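Local coordinates for putative lipoprotein (Bacteroides fragilis, PDB 3QNK) that is a putative SusD-like outer-membrane lipoprotein that probably binds glycans at the cell surface for uptake, at residues B[284-287]-B[288-292]. Residues are numbered along the deposited sequence; the frame is centred on the assembly and turned at random.
Sequences FEMA and DGTPA
Met286 and Thr290 face each other across a short hairpin-like surface loop closed by a type I beta turn from Met286 to Gly289, with a G1-type beta bulge at Gly289. Met286 N donates to Thr290 O at 2.8 Å, and Gly289 N closes the turn on Met286 O at 2.9 Å. Gly289 itself has a positive phi (79°), as expected at the bulge position of this turn. Over this backbone, the selenomethionine side chain of Met286 runs obliquely past the methyl of Thr290, its CG 3.7 Å from Thr290 CG2. Bends at chi2 and chi3 then carry Met286 SE to 3.9 Å from Ala292 CB. On the turn, Asp288 makes an Asx turn: its CG stands between its own backbone N and carbonyl carbon (chi1 66°), from where Asp288 OD1 accepts from Thr290 N at 3.2 Å. OD2 takes Thr290 OG1, and both oxygens are met from above the carboxylate plane, so two bonds tie the acid to one residue. Glu285 reaches out extended beyond CG, and its OE2 forms a salt bridge with Arg419, linking the loop to helix 408-420. Further along, backbone hydrogen bonds of Glu285 with Glu316 and of Ala287 with Gly314 join the first arm to the loop before helix 317-322, and Phe284 is buried edge-to-face with Phe319. Where the arms of this loop after helix 278-283 part, a water bridges them, donating to Phe284 O at 2.8 Å and accepting from Ala292 N at 3.0 Å.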
ATOM      1  N   PHE B 284     -10.540  15.359  33.570  1.00 42.97           N
ATOM      2  CA  PHE B 284     -10.479  16.818  33.458  1.00 42.33           C
ATOM      3  C   PHE B 284     -10.869  17.432  34.789  1.00 49.68           C
ATOM      4  O   PHE B 284     -11.935  17.150  35.324  1.00 50.66           O
ATOM      5  CB  PHE B 284     -11.381  17.355  32.346  1.00 42.84           C
ATOM      6  CG  PHE B 284     -10.858  17.132  30.958  1.00 42.46           C
ATOM      7  CD1 PHE B 284      -9.973  18.040  30.375  1.00 46.46           C
ATOM      8  CD2 PHE B 284     -11.268  16.036  30.216  1.00 41.64           C
ATOM      9  CE1 PHE B 284      -9.492  17.838  29.080  1.00 46.76           C
ATOM     10  CE2 PHE B 284     -10.799  15.837  28.916  1.00 44.04           C
ATOM     11  CZ  PHE B 284      -9.906  16.729  28.358  1.00 44.10           C
ATOM     12  N   GLU B 285      -9.968  18.211  35.351  1.00 47.64           N
ATOM     13  CA  GLU B 285     -10.155  18.861  36.638  1.00 46.84           C
ATOM     14  C   GLU B 285     -11.088  20.037  36.557  1.00 50.25           C
ATOM     15  O   GLU B 285     -11.306  20.591  35.475  1.00 52.99           O
ATOM     16  CB  GLU B 285      -8.804  19.368  37.149  1.00 48.24           C
ATOM     17  CG  GLU B 285      -7.841  18.288  37.599  1.00 53.71           C
ATOM     18  CD  GLU B 285      -6.471  18.856  37.889  1.00 73.90           C
ATOM     19  OE1 GLU B 285      -6.361  19.661  38.841  1.00 60.82           O
ATOM     20  OE2 GLU B 285      -5.520  18.556  37.127  1.00 63.47           O
HETATM   21  N   MSE B 286     -11.559  20.488  37.734  1.00 43.23           N
HETATM   22  CA  MSE B 286     -12.344  21.709  37.870  1.00 41.77           C
HETATM   23  C   MSE B 286     -11.407  22.890  37.596  1.00 48.76           C
HETATM   24  O   MSE B 286     -10.185  22.736  37.710  1.00 49.25           O
HETATM   25  CB  MSE B 286     -12.959  21.788  39.274  1.00 42.89           C
HETATM   26  CG  MSE B 286     -13.869  20.625  39.576  1.00 46.48           C
HETATM   27 SE   MSE B 286     -15.318  20.458  38.296  0.75 49.39          SE
HETATM   28  CE  MSE B 286     -16.409  21.933  38.788  1.00 44.07           C
ATOM     29  N   ALA B 287     -11.956  24.066  37.255  1.00 46.46           N
ATOM     30  CA  ALA B 287     -11.152  25.259  36.929  1.00 45.12           C
ATOM     31  C   ALA B 287     -10.182  25.651  38.029  1.00 52.13           C
ATOM     32  O   ALA B 287      -9.163  26.259  37.705  1.00 55.38           O
ATOM     33  CB  ALA B 287     -12.046  26.426  36.601  1.00 45.24           C
ATOM     34  N   ASP B 288     -10.436  25.251  39.293  1.00 48.55           N
ATOM     35  CA  ASP B 288      -9.591  25.585  40.447  1.00 49.72           C
ATOM     36  C   ASP B 288      -8.613  24.463  40.810  1.00 58.90           C
ATOM     37  O   ASP B 288      -8.019  24.467  41.890  1.00 60.67           O
ATOM     38  CB  ASP B 288     -10.479  25.889  41.668  1.00 52.22           C
ATOM     39  CG  ASP B 288     -11.259  24.690  42.184  1.00 60.94           C
ATOM     40  OD1 ASP B 288     -11.447  23.733  41.415  1.00 63.68           O
ATOM     41  OD2 ASP B 288     -11.709  24.727  43.348  1.00 63.45           O
ATOM     42  N   GLY B 289      -8.489  23.483  39.947  1.00 56.66           N
ATOM     43  CA  GLY B 289      -7.579  22.390  40.221  1.00 56.99           C
ATOM     44  C   GLY B 289      -8.093  21.352  41.195  1.00 64.66           C
ATOM     45  O   GLY B 289      -7.310  20.572  41.737  1.00 65.18           O
ATOM     46  N   THR B 290      -9.415  21.318  41.409  1.00 61.85           N
ATOM     47  CA  THR B 290     -10.143  20.382  42.260  1.00 59.80           C
ATOM     48  C   THR B 290     -10.579  19.216  41.372  1.00 59.03           C
ATOM     49  O   THR B 290     -10.813  19.446  40.190  1.00 58.73           O
ATOM     50  CB  THR B 290     -11.296  21.177  42.891  1.00 68.24           C
ATOM     51  OG1 THR B 290     -10.808  21.716  44.113  1.00 70.75           O
ATOM     52  CG2 THR B 290     -12.605  20.394  43.089  1.00 67.51           C
ATOM     53  N   PRO B 291     -10.715  17.964  41.867  1.00 52.74           N
ATOM     54  CA  PRO B 291     -11.233  16.908  40.990  1.00 50.55           C
ATOM     55  C   PRO B 291     -12.742  17.065  40.801  1.00 56.11           C
ATOM     56  O   PRO B 291     -13.464  17.553  41.689  1.00 57.27           O
ATOM     57  CB  PRO B 291     -10.888  15.613  41.719  1.00 50.87           C
ATOM     58  CG  PRO B 291     -10.228  16.005  42.972  1.00 55.85           C
ATOM     59  CD  PRO B 291     -10.505  17.444  43.228  1.00 53.42           C
ATOM     60  N   ALA B 292     -13.202  16.696  39.609  1.00 50.63           N
ATOM     61  CA  ALA B 292     -14.605  16.715  39.214  1.00 48.87           C
ATOM     62  C   ALA B 292     -15.317  15.483  39.815  1.00 56.91           C
ATOM     63  O   ALA B 292     -14.648  14.527  40.280  1.00 56.74           O
ATOM     64  CB  ALA B 292     -14.683  16.691  37.688  1.00 47.51           C
TER
HETATM   65  O   HOH W   1     -11.364  15.548  37.525  1.00 38.99           O